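Local coordinates for protein fructose-1,6-bisphosphatase/inositol-1-monophosphatase (Thermotoga maritima, PDB 2P3N) that hydrolyses phosphate monoesters, including inositol 1-phosphates and fructose 1,6-bisphosphate, as a magnesium-dependent homotetrameric phosphatase of broad specificity, at residues F160-R163 / M164-R167; K222-N225 / A226-N230; L237-D240 / E241-V245. One frame throughout, in Å; residues are numbered along the deposited sequence.

Interaction 1: F160-R163 / M164-R167; sequences FIER and MEKR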
ATOM      1  N   PHE A 160      35.015  -4.902  -0.724  1.00 69.41           N
ATOM      2  CA  PHE A 160      34.190  -6.070  -0.444  1.00 67.40           C
ATOM      3  C   PHE A 160      33.410  -6.472  -1.691  1.00 67.11           C
ATOM      4  O   PHE A 160      33.040  -7.635  -1.859  1.00 65.82           O
ATOM      5  CB  PHE A 160      33.241  -5.771   0.710  1.00 66.24           C
ATOM      6  CG  PHE A 160      32.337  -6.920   1.065  1.00 69.71           C
ATOM      7  CD1 PHE A 160      31.084  -7.044   0.480  1.00 68.50           C
ATOM      8  CD2 PHE A 160      32.736  -7.875   1.995  1.00 71.17           C
ATOM      9  CE1 PHE A 160      30.237  -8.104   0.820  1.00 69.39           C
ATOM     10  CE2 PHE A 160      31.895  -8.938   2.341  1.00 71.64           C
ATOM     11  CZ  PHE A 160      30.644  -9.051   1.753  1.00 70.07           C
ATOM     12  N   ILE A 161      33.150  -5.501  -2.560  1.00 63.98           N
ATOM     13  CA  ILE A 161      32.457  -5.782  -3.806  1.00 63.39           C
ATOM     14  C   ILE A 161      33.422  -6.622  -4.634  1.00 67.19           C
ATOM     15  O   ILE A 161      33.117  -7.761  -4.994  1.00 65.24           O
ATOM     16  CB  ILE A 161      32.155  -4.500  -4.606  1.00 57.79           C
ATOM     17  CG1 ILE A 161      31.166  -3.617  -3.844  1.00 55.36           C
ATOM     18  CG2 ILE A 161      31.626  -4.865  -5.984  1.00 60.28           C
ATOM     19  CD1 ILE A 161      29.825  -4.248  -3.625  1.00 51.26           C
ATOM     20  N   GLU A 162      34.592  -6.043  -4.908  1.00 68.98           N
ATOM     21  CA  GLU A 162      35.650  -6.681  -5.696  1.00 70.62           C
ATOM     22  C   GLU A 162      35.841  -8.150  -5.364  1.00 71.74           C
ATOM     23  O   GLU A 162      35.872  -9.001  -6.257  1.00 72.43           O
ATOM     24  CB  GLU A 162      36.978  -5.950  -5.486  1.00 74.63           C
ATOM     25  CG  GLU A 162      36.930  -4.479  -5.859  1.00 80.09           C
ATOM     26  CD  GLU A 162      38.292  -3.806  -5.805  1.00 81.57           C
ATOM     27  OE1 GLU A 162      39.208  -4.267  -6.523  1.00 76.08           O
ATOM     28  OE2 GLU A 162      38.444  -2.813  -5.052  1.00 82.85           O
ATOM     29  N   ARG A 163      35.969  -8.436  -4.075  1.00 70.62           N
ATOM     30  CA  ARG A 163      36.166  -9.797  -3.604  1.00 70.17           C
ATOM     31  C   ARG A 163      34.941 -10.656  -3.879  1.00 70.51           C
ATOM     32  O   ARG A 163      35.031 -11.714  -4.502  1.00 70.95           O
ATOM     33  CB  ARG A 163      36.412  -9.806  -2.096  1.00 70.83           C
ATOM     34  CG  ARG A 163      37.135  -8.597  -1.542  1.00 72.28           C
ATOM     35  CD  ARG A 163      38.633  -8.682  -1.721  1.00 75.69           C
ATOM     36  NE  ARG A 163      39.049  -8.213  -3.037  1.00 77.48           N
ATOM     37  CZ  ARG A 163      40.315  -8.039  -3.400  1.00 75.73           C
ATOM     38  NH1 ARG A 163      40.598  -7.604  -4.622  1.00 78.76           N
ATOM     39  NH2 ARG A 163      41.298  -8.301  -2.542  1.00 66.16           N
ATOM     40  N   MET A 164      33.796 -10.176  -3.406  1.00 71.61           N
ATOM     41  CA  MET A 164      32.526 -10.886  -3.517  1.00 73.73           C
ATOM     42  C   MET A 164      31.891 -10.977  -4.904  1.00 75.77           C
ATOM     43  O   MET A 164      31.329 -12.008  -5.265  1.00 74.69           O
ATOM     44  CB  MET A 164      31.525 -10.265  -2.536  1.00 68.76           C
ATOM     45  CG  MET A 164      30.674 -11.288  -1.824  1.00 69.10           C
ATOM     46  SD  MET A 164      31.694 -12.572  -1.079  1.00 67.07           S
ATOM     47  CE  MET A 164      31.488 -12.253   0.662  1.00 78.91           C
ATOM     48  N   GLU A 165      31.976  -9.894  -5.668  1.00 80.30           N
ATOM     49  CA  GLU A 165      31.397  -9.832  -7.007  1.00 84.14           C
ATOM     50  C   GLU A 165      31.628 -11.070  -7.871  1.00 84.39           C
ATOM     51  O   GLU A 165      30.849 -11.343  -8.776  1.00 85.85           O
ATOM     52  CB  GLU A 165      31.933  -8.602  -7.747  1.00 91.89           C
ATOM     53  CG  GLU A 165      33.455  -8.551  -7.824  1.00100.59           C
ATOM     54  CD  GLU A 165      33.974  -7.334  -8.566  1.00106.68           C
ATOM     55  OE1 GLU A 165      33.548  -6.202  -8.245  1.00112.01           O
ATOM     56  OE2 GLU A 165      34.820  -7.510  -9.468  1.00111.06           O
ATOM     57  N   LYS A 166      32.685 -11.822  -7.593  1.00 83.68           N
ATOM     58  CA  LYS A 166      32.990 -13.001  -8.392  1.00 82.36           C
ATOM     59  C   LYS A 166      32.205 -14.255  -7.985  1.00 82.39           C
ATOM     60  O   LYS A 166      31.495 -14.844  -8.805  1.00 82.70           O
ATOM     61  CB  LYS A 166      34.495 -13.280  -8.337  1.00 81.08           C
ATOM     62  CG  LYS A 166      35.053 -13.990  -9.569  1.00 80.16           C
ATOM     63  CD  LYS A 166      35.027 -13.105 -10.813  1.00 78.79           C
ATOM     64  CE  LYS A 166      35.994 -11.928 -10.703  1.00 78.70           C
ATOM     65  NZ  LYS A 166      35.633 -10.959  -9.621  1.00 75.25           N
ATOM     66  N   ARG A 167      32.327 -14.660  -6.725  1.00 80.16           N
ATOM     67  CA  ARG A 167      31.630 -15.849  -6.234  1.00 78.33           C
ATOM     68  C   ARG A 167      30.173 -15.616  -5.829  1.00 74.98           C
ATOM     69  O   ARG A 167      29.566 -16.468  -5.177  1.00 74.22           O
ATOM     70  CB  ARG A 167      32.365 -16.427  -5.022  1.00 81.76           C
ATOM     71  CG  ARG A 167      33.685 -17.113  -5.314  1.00 83.45           C
ATOM     72  CD  ARG A 167      34.134 -17.893  -4.085  1.00 83.40           C
ATOM     73  NE  ARG A 167      35.138 -17.198  -3.282  1.00 87.22           N
ATOM     74  CZ  ARG A 167      35.079 -15.920  -2.912  1.00 88.96           C
ATOM     75  NH1 ARG A 167      34.056 -15.153  -3.271  1.00 89.42           N
ATOM     76  NH2 ARG A 167      36.055 -15.406  -2.168  1.00 87.13           N
TER

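Interaction 2: K222-N225 / A226-N230; sequences KEAN and AFSKN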
ATOM      1  N   LYS A 222      32.878 -15.412  15.810  1.00 58.62           N
ATOM      2  CA  LYS A 222      32.409 -15.654  17.162  1.00 60.59           C
ATOM      3  C   LYS A 222      31.092 -14.921  17.372  1.00 62.81           C
ATOM      4  O   LYS A 222      31.029 -13.701  17.245  1.00 61.27           O
ATOM      5  CB  LYS A 222      33.460 -15.170  18.161  1.00 65.12           C
ATOM      6  CG  LYS A 222      34.804 -15.904  18.053  1.00 73.10           C
ATOM      7  CD  LYS A 222      34.664 -17.380  18.416  1.00 74.84           C
ATOM      8  CE  LYS A 222      36.017 -18.029  18.655  1.00 74.75           C
ATOM      9  NZ  LYS A 222      35.871 -19.384  19.272  1.00 71.61           N
ATOM     10  N   GLU A 223      30.046 -15.679  17.684  1.00 66.45           N
ATOM     11  CA  GLU A 223      28.705 -15.143  17.905  1.00 69.96           C
ATOM     12  C   GLU A 223      28.679 -13.723  18.460  1.00 72.71           C
ATOM     13  O   GLU A 223      29.212 -13.457  19.538  1.00 74.55           O
ATOM     14  CB  GLU A 223      27.931 -16.067  18.837  1.00 76.23           C
ATOM     15  CG  GLU A 223      26.535 -15.579  19.143  1.00 87.85           C
ATOM     16  CD  GLU A 223      25.671 -16.663  19.733  1.00 93.17           C
ATOM     17  OE1 GLU A 223      24.514 -16.371  20.099  1.00 98.10           O
ATOM     18  OE2 GLU A 223      26.154 -17.811  19.824  1.00 95.38           O
ATOM     19  N   ALA A 224      28.036 -12.818  17.723  1.00 69.50           N
ATOM     20  CA  ALA A 224      27.953 -11.416  18.119  1.00 64.90           C
ATOM     21  C   ALA A 224      26.770 -11.081  19.019  1.00 61.23           C
ATOM     22  O   ALA A 224      25.795 -11.824  19.089  1.00 62.42           O
ATOM     23  CB  ALA A 224      27.917 -10.536  16.877  1.00 65.99           C
ATOM     24  N   ASN A 225      26.881  -9.953  19.714  1.00 56.61           N
ATOM     25  CA  ASN A 225      25.829  -9.473  20.602  1.00 51.29           C
ATOM     26  C   ASN A 225      25.588  -8.011  20.252  1.00 49.20           C
ATOM     27  O   ASN A 225      26.318  -7.442  19.442  1.00 43.60           O
ATOM     28  CB  ASN A 225      26.238  -9.608  22.074  1.00 54.99           C
ATOM     29  CG  ASN A 225      27.381  -8.685  22.456  1.00 63.70           C
ATOM     30  OD1 ASN A 225      28.468  -8.741  21.879  1.00 77.72           O
ATOM     31  ND2 ASN A 225      27.139  -7.831  23.442  1.00 69.29           N
ATOM     32  N   ALA A 226      24.573  -7.408  20.864  1.00 49.91           N
ATOM     33  CA  ALA A 226      24.210  -6.015  20.594  1.00 51.03           C
ATOM     34  C   ALA A 226      25.368  -5.020  20.674  1.00 53.84           C
ATOM     35  O   ALA A 226      25.281  -3.905  20.143  1.00 52.87           O
ATOM     36  CB  ALA A 226      23.086  -5.580  21.548  1.00 42.88           C
ATOM     37  N   PHE A 227      26.462  -5.429  21.306  1.00 56.35           N
ATOM     38  CA  PHE A 227      27.596  -4.533  21.489  1.00 60.64           C
ATOM     39  C   PHE A 227      28.887  -4.914  20.765  1.00 61.68           C
ATOM     40  O   PHE A 227      29.988  -4.604  21.227  1.00 63.61           O
ATOM     41  CB  PHE A 227      27.826  -4.374  22.996  1.00 65.60           C
ATOM     42  CG  PHE A 227      26.573  -3.991  23.748  1.00 67.19           C
ATOM     43  CD1 PHE A 227      26.103  -2.677  23.727  1.00 67.18           C
ATOM     44  CD2 PHE A 227      25.806  -4.962  24.389  1.00 67.87           C
ATOM     45  CE1 PHE A 227      24.888  -2.337  24.326  1.00 62.65           C
ATOM     46  CE2 PHE A 227      24.588  -4.629  24.991  1.00 67.43           C
ATOM     47  CZ  PHE A 227      24.130  -3.316  24.956  1.00 64.80           C
ATOM     48  N   SER A 228      28.744  -5.571  19.618  1.00 60.72           N
ATOM     49  CA  SER A 228      29.890  -5.973  18.814  1.00 60.26           C
ATOM     50  C   SER A 228      30.130  -4.868  17.786  1.00 63.34           C
ATOM     51  O   SER A 228      29.199  -4.161  17.404  1.00 64.09           O
ATOM     52  CB  SER A 228      29.595  -7.297  18.117  1.00 51.89           C
ATOM     53  OG  SER A 228      29.069  -8.232  19.043  1.00 39.30           O
ATOM     54  N   LYS A 229      31.372  -4.713  17.341  1.00 65.05           N
ATOM     55  CA  LYS A 229      31.699  -3.666  16.375  1.00 63.29           C
ATOM     56  C   LYS A 229      31.510  -4.060  14.908  1.00 62.72           C
ATOM     57  O   LYS A 229      31.150  -3.223  14.077  1.00 63.78           O
ATOM     58  CB  LYS A 229      33.135  -3.176  16.608  1.00 68.47           C
ATOM     59  CG  LYS A 229      34.168  -4.286  16.809  1.00 72.47           C
ATOM     60  CD  LYS A 229      35.572  -3.726  17.025  1.00 74.09           C
ATOM     61  CE  LYS A 229      36.568  -4.838  17.286  1.00 76.72           C
ATOM     62  NZ  LYS A 229      37.949  -4.318  17.430  1.00 86.39           N
ATOM     63  N   ASN A 230      31.760  -5.327  14.591  1.00 59.84           N
ATOM     64  CA  ASN A 230      31.609  -5.823  13.225  1.00 55.42           C
ATOM     65  C   ASN A 230      30.457  -6.810  13.224  1.00 51.82           C
ATOM     66  O   ASN A 230      30.269  -7.544  14.196  1.00 51.40           O
ATOM     67  CB  ASN A 230      32.871  -6.551  12.761  1.00 63.94           C
ATOM     68  CG  ASN A 230      34.116  -6.079  13.473  1.00 68.56           C
ATOM     69  OD1 ASN A 230      34.417  -4.881  13.497  1.00 74.71           O
ATOM     70  ND2 ASN A 230      34.859  -7.025  14.056  1.00 63.28           N
TER

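Interaction 3: L237-D240 / E241-V245; sequences LIHD and EVVKV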
ATOM      1  N   LEU A 237      24.296 -20.793   6.239  1.00 54.18           N
ATOM      2  CA  LEU A 237      24.662 -21.802   5.245  1.00 53.84           C
ATOM      3  C   LEU A 237      26.022 -21.490   4.630  1.00 57.25           C
ATOM      4  O   LEU A 237      26.902 -22.353   4.590  1.00 59.35           O
ATOM      5  CB  LEU A 237      23.610 -21.873   4.131  1.00 46.59           C
ATOM      6  CG  LEU A 237      22.377 -22.744   4.374  1.00 47.44           C
ATOM      7  CD1 LEU A 237      22.801 -24.188   4.410  1.00 46.69           C
ATOM      8  CD2 LEU A 237      21.690 -22.359   5.677  1.00 58.11           C
ATOM      9  N   ILE A 238      26.187 -20.256   4.152  1.00 54.60           N
ATOM     10  CA  ILE A 238      27.441 -19.821   3.539  1.00 51.85           C
ATOM     11  C   ILE A 238      28.176 -18.845   4.449  1.00 51.04           C
ATOM     12  O   ILE A 238      28.993 -18.038   3.990  1.00 48.62           O
ATOM     13  CB  ILE A 238      27.197 -19.128   2.179  1.00 53.20           C
ATOM     14  CG1 ILE A 238      26.545 -17.754   2.386  1.00 56.56           C
ATOM     15  CG2 ILE A 238      26.343 -20.009   1.304  1.00 57.43           C
ATOM     16  CD1 ILE A 238      25.268 -17.766   3.207  1.00 53.08           C
ATOM     17  N   HIS A 239      27.898 -18.933   5.744  1.00 52.86           N
ATOM     18  CA  HIS A 239      28.524 -18.035   6.696  1.00 54.67           C
ATOM     19  C   HIS A 239      30.051 -17.954   6.544  1.00 58.64           C
ATOM     20  O   HIS A 239      30.590 -16.902   6.182  1.00 58.58           O
ATOM     21  CB  HIS A 239      28.170 -18.439   8.126  1.00 55.80           C
ATOM     22  CG  HIS A 239      28.237 -17.298   9.093  1.00 61.54           C
ATOM     23  ND1 HIS A 239      27.115 -16.628   9.533  1.00 63.31           N
ATOM     24  CD2 HIS A 239      29.297 -16.659   9.642  1.00 61.97           C
ATOM     25  CE1 HIS A 239      27.483 -15.624  10.309  1.00 63.08           C
ATOM     26  NE2 HIS A 239      28.802 -15.620  10.391  1.00 61.30           N
ATOM     27  N   ASP A 240      30.739 -19.064   6.809  1.00 61.33           N
ATOM     28  CA  ASP A 240      32.200 -19.120   6.722  1.00 58.22           C
ATOM     29  C   ASP A 240      32.717 -18.636   5.378  1.00 58.28           C
ATOM     30  O   ASP A 240      33.770 -18.002   5.304  1.00 56.47           O
ATOM     31  CB  ASP A 240      32.684 -20.541   7.000  1.00 54.54           C
ATOM     32  CG  ASP A 240      32.201 -21.061   8.344  1.00 60.92           C
ATOM     33  OD1 ASP A 240      32.339 -20.327   9.351  1.00 58.70           O
ATOM     34  OD2 ASP A 240      31.682 -22.197   8.396  1.00 69.99           O
ATOM     35  N   GLU A 241      31.969 -18.924   4.318  1.00 59.94           N
ATOM     36  CA  GLU A 241      32.360 -18.485   2.986  1.00 64.08           C
ATOM     37  C   GLU A 241      32.514 -16.960   3.004  1.00 66.69           C
ATOM     38  O   GLU A 241      33.343 -16.394   2.276  1.00 66.06           O
ATOM     39  CB  GLU A 241      31.302 -18.914   1.958  1.00 64.75           C
ATOM     40  CG  GLU A 241      31.690 -20.142   1.124  1.00 67.19           C
ATOM     41  CD  GLU A 241      30.494 -21.010   0.711  1.00 70.23           C
ATOM     42  OE1 GLU A 241      29.988 -21.786   1.558  1.00 63.92           O
ATOM     43  OE2 GLU A 241      30.059 -20.914  -0.460  1.00 74.76           O
ATOM     44  N   VAL A 242      31.724 -16.311   3.860  1.00 65.96           N
ATOM     45  CA  VAL A 242      31.748 -14.853   4.013  1.00 66.76           C
ATOM     46  C   VAL A 242      32.789 -14.396   5.054  1.00 66.14           C
ATOM     47  O   VAL A 242      33.546 -13.452   4.807  1.00 63.91           O
ATOM     48  CB  VAL A 242      30.331 -14.312   4.403  1.00 64.36           C
ATOM     49  CG1 VAL A 242      30.400 -12.836   4.770  1.00 60.50           C
ATOM     50  CG2 VAL A 242      29.368 -14.501   3.237  1.00 55.09           C
ATOM     51  N   VAL A 243      32.834 -15.067   6.204  1.00 68.85           N
ATOM     52  CA  VAL A 243      33.793 -14.710   7.245  1.00 73.21           C
ATOM     53  C   VAL A 243      35.169 -14.523   6.615  1.00 75.51           C
ATOM     54  O   VAL A 243      35.888 -13.583   6.942  1.00 75.86           O
ATOM     55  CB  VAL A 243      33.903 -15.803   8.339  1.00 74.34           C
ATOM     56  CG1 VAL A 243      34.850 -15.341   9.428  1.00 77.50           C
ATOM     57  CG2 VAL A 243      32.535 -16.104   8.935  1.00 76.35           C
ATOM     58  N   LYS A 244      35.520 -15.412   5.693  1.00 76.48           N
ATOM     59  CA  LYS A 244      36.817 -15.338   5.029  1.00 77.96           C
ATOM     60  C   LYS A 244      36.975 -14.088   4.178  1.00 78.02           C
ATOM     61  O   LYS A 244      37.861 -13.275   4.416  1.00 79.63           O
ATOM     62  CB  LYS A 244      37.044 -16.561   4.133  1.00 77.76           C
ATOM     63  CG  LYS A 244      38.495 -16.710   3.658  1.00 75.15           C
ATOM     64  CD  LYS A 244      38.602 -17.177   2.203  1.00 71.91           C
ATOM     65  CE  LYS A 244      38.326 -16.036   1.216  1.00 68.14           C
ATOM     66  NZ  LYS A 244      39.323 -14.930   1.340  1.00 63.82           N
ATOM     67  N   VAL A 245      36.117 -13.947   3.175  1.00 77.69           N
ATOM     68  CA  VAL A 245      36.183 -12.805   2.268  1.00 76.64           C
ATOM     69  C   VAL A 245      36.233 -11.465   2.985  1.00 74.55           C
ATOM     70  O   VAL A 245      36.884 -10.530   2.520  1.00 72.74           O
ATOM     71  CB  VAL A 245      34.980 -12.783   1.303  1.00 78.47           C
ATOM     72  CG1 VAL A 245      35.144 -11.652   0.294  1.00 73.54           C
ATOM     73  CG2 VAL A 245      34.857 -14.125   0.599  1.00 81.61           C
TER
HETATM   74  O   HOH W   1      30.158 -21.310   4.808  1.00 48.16           O

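Interaction 1: F160-R163 / M164-R167
Phe160 and Met164 make a Met-aromatic contact between successive turns of helix 156-167. Their side chains run side by side and point the same way. CB of Met164 lies over one face of the Phe160 ring. The sulfur SD stands obliquely to that ring, 5.2 Å from its centroid. The methyl group closes the contact, with Met164 CE 3.5 Å from Phe160 CZ. Phe160 has its CG anti to the backbone N (chi1 179°), which carries the ring alongside the methionine. In the backbone, Met164 N donates to Phe160 O at 3.1 Å, the regular i to i+4 helix bond. The next residue packs closely against the backbone. Glu165 holds CG between its backbone N and carbonyl carbon (chi1 56°). This keeps CG close to the Glu162 carbonyl. The Glu165 and Ile161 side chains cross at about a right angle, with Glu165 OE1 3.3 Å from Ile161 CG2. Glu165 OE2 also forms a salt bridge with Lys166 NZ at 3.5 Å, while Glu162 pairs with Lys159. Ile161 also meets Ile161 of a second subunit, so this helix contributes to the tetramer. The helix is the crossover of a beta-alpha-beta unit with strands 147-150 and 170-172. Ile161 and Met164 rest on Ile171 of strand 170-172, and Arg163 packs on helix 239-253.

Interaction 2: K222-N225 / A226-N230
Asn225 and Ser228 are the first and last residues of a type I beta turn. The turn lies in the loop that joins strands 215-217 and 230-234, two antiparallel neighbours in the five-stranded sheet. Asp201, which probably binds a second magnesium ion, has its side chain about 10 Å from that of Ala226.

Two hydrogen bonds close the turn. Ser228 N donates to Asn225 O at 3.1 Å, the i+3 to i backbone bond characteristic of such a turn. The second bond runs the other way. Asn225 N donates to Ser228 OG at 2.9 Å, and the bond is nearly straight (165°). Ser228 has OG anti to its carbonyl carbon and beside its own backbone N (chi1 -48°), which directs the hydroxyl at the opening residue of the turn. With an alanine here, Asn225 N would probably lose its hydroxyl acceptor, and the chain before the turn would be less firmly tied to its last residue. Outside the turn, the backbone of Ala224 is hydrogen-bonded to Val216, which ties this end of the loop to strand 215-217.

Apolar and edge contacts fill in the rest. Ala224 CB sits 3.4 Å from Ser228 OG and so lies against that hydroxyl. The Asn225 and Phe227 side chains cross at about a right angle. The asparagine amide stands at the edge of the phenyl ring, and the two planes are 53° apart. Within the turn, Ala226 CB lies 3.9 Å above one face of the Phe227 ring, offset toward its rim.

Interaction 3: L237-D240 / E241-V245
His239 and Val243 meet one turn apart at the start of helix 239-253, on the packed part of this contact. Val243 CG2 is 3.4 Å from His239 CD2. His239 has CG anti to its backbone N (chi1 -155°), which carries the imidazole to the valine's side; its edge meets CG2 near the ring plane. The His239 carbonyl oxygen takes two backbone bonds. Val243 N donates to His239 O at 2.9 Å, in the carbonyl plane. Val242 N donates to the same His239 O at 2.7 Å from above that plane, and it makes a further, weak bond to Ile238 O. Ile238 and Val242 lie more loosely against each other, with CG1 of the first 4.4 Å from CG2 of the second. Both are buried and touch Phe191 of strand 191-195. His239 and Val242 also rest on Ile232 of strand 230-234.

The other side is polar and wetter. Asp240 is exposed, and its carbonyl takes the regular helical bond from Lys244 N. The lysine end is paired with Glu248. The Glu241 side chain bends back across Ile238 at about a right angle. A water accepts from Glu241 N at 3.0 Å and donates to Glu241 OE1 at 3.3 Å. It also donates weakly to Leu237 O. Asp240 and Glu241 place negative charge near the amino end of the helix, which probably suits the helix dipole. The whole is a helix N-terminus with Ile238 at the N-cap, where a water takes up a first-turn amide and the apolar residues fix the helix to the sheet.

All three contacts are partly buried. Interactions 1 and 3 belong together: helices 156-167 and 239-253 touch where Met164 CE packs 3.6 Å from Val245 CB. Both turn apolar side chains to the five-stranded sheet and have a charged outer side. Interaction 1 borders a second subunit, whereas no other chain touches interaction 3, where a water joins the first turn. Interaction 2 stands apart, about 7 Å from interaction 3 at the nearest atoms. It is a loop turn between two strands of that sheet, with a serine hydroxyl bond and exposed Asn225 and Phe227. It lies near Asp201, and Ile161 of interaction 1 is about 8 Å, side chain to side chain, from Arg172, a probable substrate-binding residue; interaction 3 is away from these sites.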